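Local atomic coordinates of transcriptional regulator (NtrC family) (Aquifex aeolicus, PDB entry 3DZD), a protein that probably acts as an ATP-driven activator of sigma54-dependent transcription, joining a receiver domain to an AAA+ ATPase, here in its inactive, ADP-bound state. Residues T163-V168 against I267-K272; K142-K147 against F294-P299; R302-D307 against G345-L350. One frame throughout, in Å; residues are numbered along the deposited sequence.

In the fold
Along the chain, interaction 1 is nested inside the loop closed by interaction 2, and interaction 3 follows both. Interactions 1 and 2, centres about 11 Å apart, share the parallel five-stranded sheet of the AAA+ core: the first joins helix 165-176 to inner strand 265-270, the second helix 136-149 to strand 294-297, outermost in the sheet within this chain. Interaction 3 lies in the lid domain, its centre about 15 Å from that of interaction 1 and about 18 Å from that of interaction 2. Arg-304 bridges all three, its NH2 bonding to Thr-163 O and Pro-299 O. Interactions 1 and 3 both touch ADP, consistent with lid position being sensitive to bound nucleotide.

Interaction 1 of 3, residues T163-V168 against I267-K272; sequences TGKEIV and ISATNK. With ADP (adenosine-5'-diphosphate), chain C.
The aliphatic part of the Lys-165 side chain lies over the methyl of Ala-269, with Lys-165 CD 4.1 Å from Ala-269 CB. A bend at chi3 (-70°) then brings CE beside the beta-phosphate, 3.2 Å from ADP O3B, while NZ runs on past it toward the end of strand 265-270. There Lys-165 NZ is 3.6 Å from Thr-270 O, too far to count as a bond, and 4.0 Å from Asn-271 CB; the ammonium makes a weak hydrogen bond to Gly-159 O. Within 163-168 the bonds to ADP come from backbone amides; Gly-162 N and Lys-351 NZ also bond the nucleotide. Lys-165 N donates to ADP O3B at 3.0 Å, nearly straight (165°), and the bonds from Gly-164 N and Glu-166 N are weak. At Gly-164, the N-cap of the helix, a CB would press on Thr-163 O and run into adenine N7. Shortening the Lys-165 side chain to an alanine removes CG to NZ, and would probably leave Gly-159 O without its weak partner and take the packing of CD off Ala-269. Asn-271 sends OD1 to Lys-324 of the second subunit. Thr-270 OG1 closes an ST turn by accepting from Lys-272 N at 3.1 Å. A glycine-rich loop round a phosphate, then a helix, with its lysine facing an adjoining strand, is the Walker A P-loop of the AAA+ fold.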
loop_
_atom_site.group_PDB
_atom_site.type_symbol
_atom_site.label_atom_id
_atom_site.label_comp_id
_atom_site.label_asym_id
_atom_site.label_seq_id
_atom_site.Cartn_x
_atom_site.Cartn_y
_atom_site.Cartn_z
ATOM N N THR A 163 1.866 -24.184 6.942
ATOM C CA THR A 163 3.319 -24.349 7.108
ATOM C C THR A 163 4.153 -23.121 6.696
ATOM O O THR A 163 5.376 -23.179 6.692
ATOM C CB THR A 163 3.854 -25.573 6.355
ATOM O OG1 THR A 163 3.417 -25.505 5.004
ATOM C CG2 THR A 163 3.333 -26.850 6.971
ATOM N N GLY A 164 3.498 -22.010 6.362
ATOM C CA GLY A 164 4.229 -20.792 6.072
ATOM C C GLY A 164 4.518 -20.567 4.600
ATOM O O GLY A 164 5.428 -19.822 4.250
ATOM N N LYS A 165 3.735 -21.201 3.736
ATOM C CA LYS A 165 3.947 -21.092 2.302
ATOM C C LYS A 165 3.865 -19.649 1.791
ATOM O O LYS A 165 4.613 -19.269 0.903
ATOM C CB LYS A 165 2.973 -22.003 1.555
ATOM C CG LYS A 165 3.279 -23.492 1.745
ATOM C CD LYS A 165 2.207 -24.376 1.125
ATOM C CE LYS A 165 0.917 -24.279 1.919
ATOM N NZ LYS A 165 -0.193 -24.960 1.205
ATOM N N GLU A 166 2.971 -18.845 2.356
ATOM C CA GLU A 166 2.864 -17.449 1.950
ATOM C C GLU A 166 4.069 -16.617 2.398
ATOM O O GLU A 166 4.545 -15.743 1.665
ATOM C CB GLU A 166 1.559 -16.810 2.441
ATOM C CG GLU A 166 1.551 -15.293 2.274
ATOM C CD GLU A 166 0.191 -14.642 2.518
ATOM O OE1 GLU A 166 -0.857 -15.236 2.163
ATOM O OE2 GLU A 166 0.183 -13.508 3.049
ATOM N N ILE A 167 4.565 -16.881 3.598
ATOM C CA ILE A 167 5.761 -16.188 4.062
ATOM C C ILE A 167 6.915 -16.400 3.096
ATOM O O ILE A 167 7.630 -15.458 2.759
ATOM C CB ILE A 167 6.221 -16.664 5.433
ATOM C CG1 ILE A 167 5.204 -16.270 6.510
ATOM C CG2 ILE A 167 7.579 -16.088 5.742
ATOM C CD1 ILE A 167 5.698 -16.519 7.924
ATOM N N VAL A 168 7.113 -17.642 2.665
ATOM C CA VAL A 168 8.212 -17.938 1.769
ATOM C C VAL A 168 8.033 -17.163 0.463
ATOM O O VAL A 168 8.993 -16.605 -0.079
ATOM C CB VAL A 168 8.321 -19.446 1.476
ATOM C CG1 VAL A 168 9.442 -19.707 0.476
ATOM C CG2 VAL A 168 8.549 -20.222 2.760
ATOM N N ILE A 267 4.239 -17.330 -8.386
ATOM C CA ILE A 267 4.548 -18.251 -7.299
ATOM C C ILE A 267 3.272 -18.975 -6.908
ATOM O O ILE A 267 2.228 -18.343 -6.717
ATOM C CB ILE A 267 5.137 -17.539 -6.062
ATOM C CG1 ILE A 267 6.395 -16.753 -6.451
ATOM C CG2 ILE A 267 5.440 -18.557 -4.969
ATOM C CD1 ILE A 267 7.075 -16.058 -5.284
ATOM N N SER A 268 3.361 -20.295 -6.794
ATOM C CA SER A 268 2.202 -21.114 -6.492
ATOM C C SER A 268 2.451 -21.943 -5.264
ATOM O O SER A 268 3.593 -22.210 -4.907
ATOM C CB SER A 268 1.913 -22.053 -7.657
ATOM O OG SER A 268 1.661 -21.306 -8.820
ATOM N N ALA A 269 1.373 -22.368 -4.629
ATOM C CA ALA A 269 1.466 -23.156 -3.415
ATOM C C ALA A 269 0.402 -24.232 -3.451
ATOM O O ALA A 269 -0.688 -24.006 -3.977
ATOM C CB ALA A 269 1.282 -22.279 -2.215
ATOM N N THR A 270 0.712 -25.400 -2.903
ATOM C CA THR A 270 -0.241 -26.493 -2.869
ATOM C C THR A 270 -0.004 -27.354 -1.628
ATOM O O THR A 270 1.114 -27.427 -1.114
ATOM C CB THR A 270 -0.129 -27.352 -4.155
ATOM O OG1 THR A 270 -1.163 -28.341 -4.182
ATOM C CG2 THR A 270 1.226 -28.039 -4.231
ATOM N N ASN A 271 -1.056 -27.983 -1.122
ATOM C CA ASN A 271 -0.889 -28.980 -0.069
ATOM C C ASN A 271 -1.274 -30.346 -0.603
ATOM O O ASN A 271 -1.601 -31.249 0.156
ATOM C CB ASN A 271 -1.700 -28.630 1.183
ATOM C CG ASN A 271 -3.183 -28.928 1.029
ATOM O OD1 ASN A 271 -3.724 -28.900 -0.073
ATOM N ND2 ASN A 271 -3.848 -29.207 2.144
ATOM N N LYS A 272 -1.237 -30.467 -1.928
ATOM C CA LYS A 272 -1.490 -31.722 -2.630
ATOM C C LYS A 272 -0.212 -32.208 -3.281
ATOM O O LYS A 272 0.742 -31.451 -3.428
ATOM C CB LYS A 272 -2.531 -31.516 -3.728
ATOM C CG LYS A 272 -3.842 -30.911 -3.261
ATOM C CD LYS A 272 -4.884 -30.968 -4.372
ATOM C CE LYS A 272 -6.049 -30.035 -4.100
ATOM N NZ LYS A 272 -6.485 -30.111 -2.679
HETATM P PB ADP C . 0.086 -21.478 4.681
HETATM O O1B ADP C . 0.369 -20.256 3.830
HETATM O O2B ADP C . -1.299 -22.059 4.505
HETATM O O3B ADP C . 1.142 -22.538 4.610
HETATM P PA ADP C . 0.256 -19.496 6.794
HETATM O O1A ADP C . 1.685 -19.029 6.763
HETATM O O2A ADP C . -0.777 -18.628 6.106
HETATM O O3A ADP C . 0.189 -21.017 6.236
HETATM O "O5'" ADP C . -0.195 -19.660 8.330
HETATM C "C5'" ADP C . 0.754 -19.548 9.382
HETATM C "C4'" ADP C . 0.462 -18.370 10.292
HETATM O "O4'" ADP C . 1.567 -18.285 11.183
HETATM C "C3'" ADP C . 0.512 -17.071 9.516
HETATM O "O3'" ADP C . -0.134 -16.052 10.286
HETATM C "C2'" ADP C . 1.969 -16.695 9.453
HETATM O "O2'" ADP C . 2.033 -15.280 9.645
HETATM C "C1'" ADP C . 2.556 -17.377 10.671
HETATM N N9 ADP C . 3.769 -18.151 10.337
HETATM C C8 ADP C . 3.801 -19.276 9.597
HETATM N N7 ADP C . 5.050 -19.767 9.496
HETATM C C5 ADP C . 5.853 -18.942 10.189
HETATM C C6 ADP C . 7.302 -18.880 10.477
HETATM N N6 ADP C . 8.148 -19.829 9.994
HETATM N N1 ADP C . 7.742 -17.861 11.239
HETATM C C2 ADP C . 6.898 -16.928 11.719
HETATM N N3 ADP C . 5.573 -16.915 11.493
HETATM C C4 ADP C . 5.005 -17.881 10.747
#

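Interaction 2 of 3, residues K142-K147 against F294-P299; sequences KRLIPK and FQIYLP
Leu-144 sets CG opposite its backbone N (chi1 172°), and Ile-296 sets CG1 opposite its carbonyl carbon (chi1 -61°); with these two rotations the side chains meet between helix 136-149 and strand 294-297. This is the flank of an alpha/beta AAA+ core, where a helix covers one face of a parallel sheet at its outermost strand within this chain. The side chains pass alongside one another, antiparallel, and overlap little: the segments bury 114 Å² in all, and their nearest CA atoms, those of Leu-144 and Ile-296, are 8.5 Å apart. One leucine branch, CD2, does the touching. Leu-144 CD2 also comes within 4.2 Å of Gln-295 O, a van der Waals neighbour and not a bond. Ile-145, one residue on, faces more inward; its CG1 is 4.7 Å from Ile-296 CD1, and its own CD1 packs on Val-168 CG1 of helix 165-176 at 3.7 Å. Thus Leu-144 holds the outer border of the layer and Ile-145 carries it toward the helix of the nucleotide-binding loop. The helix is kinked at Pro-146, whose N has no bond to the preceding turn, and Lys-147 N makes a weak bond to Leu-144 O. On the strand, Ile-296 also rests on Ile-148 and Val-155, and backbone bonds join it to Leu-156 and Thr-158. The closest approach between the segments remains Leu-144 CD2 to Ile-296 CG1, at 3.8 Å.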
loop_
_atom_site.group_PDB
_atom_site.type_symbol
_atom_site.label_atom_id
_atom_site.label_comp_id
_atom_site.label_asym_id
_atom_site.label_seq_id
_atom_site.Cartn_x
_atom_site.Cartn_y
_atom_site.Cartn_z
ATOM N N LYS A 142 15.979 -21.367 3.768
ATOM C CA LYS A 142 16.391 -19.968 3.902
ATOM C C LYS A 142 17.579 -19.595 3.016
ATOM O O LYS A 142 17.663 -18.458 2.541
ATOM C CB LYS A 142 16.689 -19.624 5.359
ATOM C CG LYS A 142 15.455 -19.544 6.234
ATOM C CD LYS A 142 15.806 -19.146 7.657
ATOM C CE LYS A 142 14.558 -18.869 8.467
ATOM N NZ LYS A 142 14.835 -18.906 9.934
ATOM N N ARG A 143 18.483 -20.548 2.789
ATOM C CA ARG A 143 19.619 -20.340 1.888
ATOM C C ARG A 143 19.203 -20.441 0.423
ATOM O O ARG A 143 19.825 -19.844 -0.456
ATOM C CB ARG A 143 20.732 -21.355 2.162
ATOM C CG ARG A 143 21.559 -21.054 3.400
ATOM C CD ARG A 143 22.720 -22.039 3.578
ATOM N NE ARG A 143 22.320 -23.258 4.280
ATOM C CZ ARG A 143 22.102 -24.422 3.676
ATOM N NH1 ARG A 143 22.251 -24.519 2.357
ATOM N NH2 ARG A 143 21.740 -25.484 4.387
ATOM N N LEU A 144 18.151 -21.207 0.165
ATOM C CA LEU A 144 17.714 -21.463 -1.197
ATOM C C LEU A 144 16.944 -20.275 -1.771
ATOM O O LEU A 144 17.084 -19.937 -2.946
ATOM C CB LEU A 144 16.848 -22.721 -1.226
ATOM C CG LEU A 144 16.132 -23.047 -2.530
ATOM C CD1 LEU A 144 17.139 -23.490 -3.608
ATOM C CD2 LEU A 144 15.053 -24.107 -2.292
ATOM N N ILE A 145 16.143 -19.641 -0.922
ATOM C CA ILE A 145 15.240 -18.572 -1.329
ATOM C C ILE A 145 15.901 -17.449 -2.133
ATOM O O ILE A 145 15.369 -17.027 -3.164
ATOM C CB ILE A 145 14.529 -17.950 -0.101
ATOM C CG1 ILE A 145 13.457 -18.896 0.445
ATOM C CG2 ILE A 145 13.906 -16.628 -0.460
ATOM C CD1 ILE A 145 12.700 -18.301 1.589
ATOM N N PRO A 146 17.051 -16.950 -1.659
ATOM C CA PRO A 146 17.727 -15.845 -2.346
ATOM C C PRO A 146 18.298 -16.257 -3.709
ATOM O O PRO A 146 18.430 -15.416 -4.602
ATOM C CB PRO A 146 18.868 -15.475 -1.384
ATOM C CG PRO A 146 18.502 -16.088 -0.076
ATOM C CD PRO A 146 17.743 -17.327 -0.416
ATOM N N LYS A 147 18.631 -17.535 -3.858
ATOM C CA LYS A 147 19.135 -18.062 -5.123
ATOM C C LYS A 147 18.024 -18.208 -6.168
ATOM O O LYS A 147 18.239 -17.982 -7.359
ATOM C CB LYS A 147 19.788 -19.418 -4.890
ATOM C CG LYS A 147 20.961 -19.384 -3.930
ATOM C CD LYS A 147 21.548 -20.775 -3.741
ATOM C CE LYS A 147 22.870 -20.716 -2.995
ATOM N NZ LYS A 147 23.635 -21.997 -3.104
ATOM N N PHE A 294 11.093 -24.161 -10.594
ATOM C CA PHE A 294 11.720 -24.332 -9.284
ATOM C C PHE A 294 10.703 -24.839 -8.276
ATOM O O PHE A 294 9.523 -24.518 -8.357
ATOM C CB PHE A 294 12.275 -23.015 -8.752
ATOM C CG PHE A 294 13.414 -22.474 -9.544
ATOM C CD1 PHE A 294 14.569 -23.219 -9.715
ATOM C CD2 PHE A 294 13.338 -21.204 -10.104
ATOM C CE1 PHE A 294 15.626 -22.716 -10.450
ATOM C CE2 PHE A 294 14.388 -20.692 -10.835
ATOM C CZ PHE A 294 15.536 -21.447 -11.013
ATOM N N GLN A 295 11.163 -25.605 -7.300
ATOM C CA GLN A 295 10.269 -26.076 -6.257
ATOM C C GLN A 295 10.888 -25.891 -4.890
ATOM O O GLN A 295 12.106 -25.830 -4.753
ATOM C CB GLN A 295 9.915 -27.547 -6.453
ATOM C CG GLN A 295 9.196 -27.843 -7.746
ATOM C CD GLN A 295 8.560 -29.209 -7.728
ATOM O OE1 GLN A 295 8.834 -30.047 -8.589
ATOM N NE2 GLN A 295 7.707 -29.451 -6.733
ATOM N N ILE A 296 10.027 -25.798 -3.880
ATOM C CA ILE A 296 10.459 -25.760 -2.503
ATOM C C ILE A 296 9.457 -26.582 -1.728
ATOM O O ILE A 296 8.246 -26.454 -1.940
ATOM C CB ILE A 296 10.442 -24.331 -1.930
ATOM C CG1 ILE A 296 11.385 -23.422 -2.709
ATOM C CG2 ILE A 296 10.785 -24.343 -0.441
ATOM C CD1 ILE A 296 11.200 -21.948 -2.409
ATOM N N TYR A 297 9.963 -27.423 -0.835
ATOM C CA TYR A 297 9.123 -28.217 0.043
ATOM C C TYR A 297 9.257 -27.711 1.477
ATOM O O TYR A 297 10.356 -27.686 2.017
ATOM C CB TYR A 297 9.535 -29.692 -0.024
ATOM C CG TYR A 297 8.797 -30.547 0.971
ATOM C CD1 TYR A 297 7.476 -30.900 0.756
ATOM C CD2 TYR A 297 9.412 -30.989 2.127
ATOM C CE1 TYR A 297 6.791 -31.672 1.660
ATOM C CE2 TYR A 297 8.745 -31.767 3.034
ATOM C CZ TYR A 297 7.432 -32.108 2.801
ATOM O OH TYR A 297 6.742 -32.877 3.711
ATOM N N LEU A 298 8.150 -27.291 2.077
ATOM C CA LEU A 298 8.136 -26.930 3.494
ATOM C C LEU A 298 7.664 -28.108 4.324
ATOM O O LEU A 298 6.543 -28.564 4.159
ATOM C CB LEU A 298 7.190 -25.751 3.760
ATOM C CG LEU A 298 7.418 -24.475 2.961
ATOM C CD1 LEU A 298 6.538 -23.334 3.484
ATOM C CD2 LEU A 298 8.895 -24.096 2.997
ATOM N N PRO A 299 8.508 -28.588 5.239
ATOM C CA PRO A 299 8.151 -29.726 6.103
ATOM C C PRO A 299 7.058 -29.371 7.121
ATOM O O PRO A 299 6.965 -28.214 7.517
ATOM C CB PRO A 299 9.450 -30.023 6.864
ATOM C CG PRO A 299 10.455 -29.023 6.405
ATOM C CD PRO A 299 9.789 -27.968 5.609
#

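Interaction 3 of 3, residues R302-D307 against G345-L350; sequences RERGKD and GNVREL. With ADP (adenosine-5'-diphosphate), chain C.
A single water links Arg-302 to Asn-346: it accepts from Arg-302 N and from Arg-302 NH1, both at 2.9 Å, and lies 2.9 Å from Asn-346 OD1, to which it is also hydrogen-bonded. The direct gap is wider, with Arg-302 NH1 4.2 Å from Asn-346 OD1, so the water carries the polar link. With CG of Arg-302 set between the backbone N and the carbonyl carbon (chi1 68°) and the chain extended beyond it, NH1 and the backbone N both reach the water. Asn-346 is fixed from both ends of its amide: OD1 also accepts from Leu-301 N, and ND2 donates to Glu-160 OE1 and Ser-161 O. Glu-160 in turn forms a salt bridge with Arg-302 NH2, tying core loop and lid together. Arg-304 NH2 hydrogen-bonds Pro-299 O and Thr-163 O, Arg-304 NH1 is 4.2 Å from Val-347 CG2, and ADP N6 lies at the guanidinium edge, near its plane. Val-347 presses CG1 against the nucleotide, 3.3 Å from ADP C8. Arg-348 bends at chi3 (73°) to bring NH1 3.8 Å from ADP O2B, a proximity and not a bond; its place in the GNVREL sequence is consistent with the sensor II arginine of AAA+ proteins. The chemistry is thus split, with water and amide bonds holding Asn-346 and apolar contact meeting the base, which is consistent with the lid's position depending on the nucleotide.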
loop_
_atom_site.group_PDB
_atom_site.type_symbol
_atom_site.label_atom_id
_atom_site.label_comp_id
_atom_site.label_asym_id
_atom_site.label_seq_id
_atom_site.Cartn_x
_atom_site.Cartn_y
_atom_site.Cartn_z
ATOM N N ARG A 302 5.778 -30.658 12.903
ATOM C CA ARG A 302 6.256 -31.791 13.697
ATOM C C ARG A 302 7.555 -32.409 13.167
ATOM O O ARG A 302 8.124 -33.299 13.803
ATOM C CB ARG A 302 5.182 -32.879 13.789
ATOM C CG ARG A 302 4.915 -33.558 12.472
ATOM C CD ARG A 302 3.593 -34.276 12.454
ATOM N NE ARG A 302 3.298 -34.868 11.148
ATOM C CZ ARG A 302 2.609 -34.264 10.182
ATOM N NH1 ARG A 302 2.137 -33.028 10.350
ATOM N NH2 ARG A 302 2.387 -34.897 9.038
ATOM N N GLU A 303 8.017 -31.961 12.002
ATOM C CA GLU A 303 9.293 -32.437 11.463
ATOM C C GLU A 303 10.406 -31.435 11.708
ATOM O O GLU A 303 11.499 -31.587 11.173
ATOM C CB GLU A 303 9.201 -32.724 9.959
ATOM C CG GLU A 303 8.471 -34.013 9.602
ATOM C CD GLU A 303 8.531 -34.328 8.105
ATOM O OE1 GLU A 303 9.562 -34.018 7.447
ATOM O OE2 GLU A 303 7.543 -34.897 7.587
ATOM N N ARG A 304 10.133 -30.416 12.520
ATOM C CA ARG A 304 11.050 -29.281 12.633
ATOM C C ARG A 304 11.755 -29.177 13.978
ATOM O O ARG A 304 12.288 -28.117 14.336
ATOM C CB ARG A 304 10.327 -27.978 12.328
ATOM C CG ARG A 304 9.719 -27.952 10.955
ATOM C CD ARG A 304 9.405 -26.541 10.564
ATOM N NE ARG A 304 8.472 -26.488 9.448
ATOM C CZ ARG A 304 7.811 -25.391 9.096
ATOM N NH1 ARG A 304 8.001 -24.272 9.790
ATOM N NH2 ARG A 304 6.977 -25.409 8.055
ATOM N N GLY A 305 11.776 -30.288 14.708
ATOM C CA GLY A 305 12.501 -30.347 15.952
ATOM C C GLY A 305 11.963 -29.337 16.939
ATOM O O GLY A 305 10.764 -29.334 17.259
ATOM N N LYS A 306 12.849 -28.463 17.405
ATOM C CA LYS A 306 12.522 -27.516 18.452
ATOM C C LYS A 306 12.078 -26.154 17.903
ATOM O O LYS A 306 11.919 -25.188 18.650
ATOM C CB LYS A 306 13.705 -27.392 19.414
ATOM C CG LYS A 306 13.737 -28.517 20.465
ATOM C CD LYS A 306 15.151 -28.929 20.839
ATOM C CE LYS A 306 15.630 -28.249 22.107
ATOM N NZ LYS A 306 14.828 -28.679 23.288
ATOM N N ASP A 307 11.859 -26.078 16.595
ATOM C CA ASP A 307 11.282 -24.876 16.026
ATOM C C ASP A 307 9.942 -24.600 16.700
ATOM O O ASP A 307 9.515 -23.458 16.776
ATOM C CB ASP A 307 11.079 -25.013 14.516
ATOM C CG ASP A 307 12.340 -24.719 13.721
ATOM O OD1 ASP A 307 13.370 -24.331 14.320
ATOM O OD2 ASP A 307 12.293 -24.877 12.482
ATOM N N GLY A 345 -2.650 -28.915 12.093
ATOM C CA GLY A 345 -2.805 -27.590 11.523
ATOM C C GLY A 345 -1.504 -26.802 11.511
ATOM O O GLY A 345 -1.481 -25.618 11.154
ATOM N N ASN A 346 -0.422 -27.452 11.924
ATOM C CA ASN A 346 0.900 -26.858 11.845
ATOM C C ASN A 346 1.037 -25.493 12.529
ATOM O O ASN A 346 0.603 -25.332 13.660
ATOM C CB ASN A 346 1.340 -26.828 10.386
ATOM C CG ASN A 346 1.616 -28.222 9.852
ATOM O OD1 ASN A 346 2.603 -28.833 10.231
ATOM N ND2 ASN A 346 0.724 -28.744 9.005
ATOM N N VAL A 347 1.644 -24.520 11.855
ATOM C CA VAL A 347 1.991 -23.256 12.505
ATOM C C VAL A 347 0.729 -22.453 12.761
ATOM O O VAL A 347 0.619 -21.707 13.737
ATOM C CB VAL A 347 2.976 -22.422 11.660
ATOM C CG1 VAL A 347 3.275 -21.090 12.335
ATOM C CG2 VAL A 347 4.261 -23.191 11.424
ATOM N N ARG A 348 -0.234 -22.628 11.874
ATOM C CA ARG A 348 -1.510 -21.954 11.994
ATOM C C ARG A 348 -2.194 -22.398 13.291
ATOM O O ARG A 348 -2.725 -21.579 14.036
ATOM C CB ARG A 348 -2.354 -22.285 10.767
ATOM C CG ARG A 348 -3.638 -21.532 10.648
ATOM C CD ARG A 348 -4.103 -21.635 9.215
ATOM N NE ARG A 348 -4.601 -22.971 8.918
ATOM C CZ ARG A 348 -4.714 -23.466 7.691
ATOM N NH1 ARG A 348 -4.351 -22.732 6.649
ATOM N NH2 ARG A 348 -5.190 -24.691 7.509
ATOM N N GLU A 349 -2.151 -23.700 13.562
ATOM C CA GLU A 349 -2.658 -24.243 14.820
ATOM C C GLU A 349 -1.887 -23.690 16.031
ATOM O O GLU A 349 -2.491 -23.170 16.969
ATOM C CB GLU A 349 -2.622 -25.776 14.810
ATOM C CG GLU A 349 -3.267 -26.409 16.051
ATOM C CD GLU A 349 -3.199 -27.931 16.073
ATOM O OE1 GLU A 349 -3.065 -28.565 15.000
ATOM O OE2 GLU A 349 -3.277 -28.502 17.179
ATOM N N LEU A 350 -0.559 -23.794 15.998
ATOM C CA LEU A 350 0.274 -23.279 17.085
ATOM C C LEU A 350 0.014 -21.803 17.388
ATOM O O LEU A 350 -0.121 -21.423 18.547
ATOM C CB LEU A 350 1.760 -23.469 16.784
ATOM C CG LEU A 350 2.732 -22.940 17.846
ATOM C CD1 LEU A 350 2.687 -23.754 19.129
ATOM C CD2 LEU A 350 4.143 -22.913 17.303
HETATM P PB ADP C . 0.086 -21.478 4.681
HETATM O O1B ADP C . 0.369 -20.256 3.830
HETATM O O2B ADP C . -1.299 -22.059 4.505
HETATM O O3B ADP C . 1.142 -22.538 4.610
HETATM P PA ADP C . 0.256 -19.496 6.794
HETATM O O1A ADP C . 1.685 -19.029 6.763
HETATM O O2A ADP C . -0.777 -18.628 6.106
HETATM O O3A ADP C . 0.189 -21.017 6.236
HETATM O "O5'" ADP C . -0.195 -19.660 8.330
HETATM C "C5'" ADP C . 0.754 -19.548 9.382
HETATM C "C4'" ADP C . 0.462 -18.370 10.292
HETATM O "O4'" ADP C . 1.567 -18.285 11.183
HETATM C "C3'" ADP C . 0.512 -17.071 9.516
HETATM O "O3'" ADP C . -0.134 -16.052 10.286
HETATM C "C2'" ADP C . 1.969 -16.695 9.453
HETATM O "O2'" ADP C . 2.033 -15.280 9.645
HETATM C "C1'" ADP C . 2.556 -17.377 10.671
HETATM N N9 ADP C . 3.769 -18.151 10.337
HETATM C C8 ADP C . 3.801 -19.276 9.597
HETATM N N7 ADP C . 5.050 -19.767 9.496
HETATM C C5 ADP C . 5.853 -18.942 10.189
HETATM C C6 ADP C . 7.302 -18.880 10.477
HETATM N N6 ADP C . 8.148 -19.829 9.994
HETATM N N1 ADP C . 7.742 -17.861 11.239
HETATM C C2 ADP C . 6.898 -16.928 11.719
HETATM N N3 ADP C . 5.573 -16.915 11.493
HETATM C C4 ADP C . 5.005 -17.881 10.747
HETATM O O HOH W 1 3.022 -30.956 12.109
#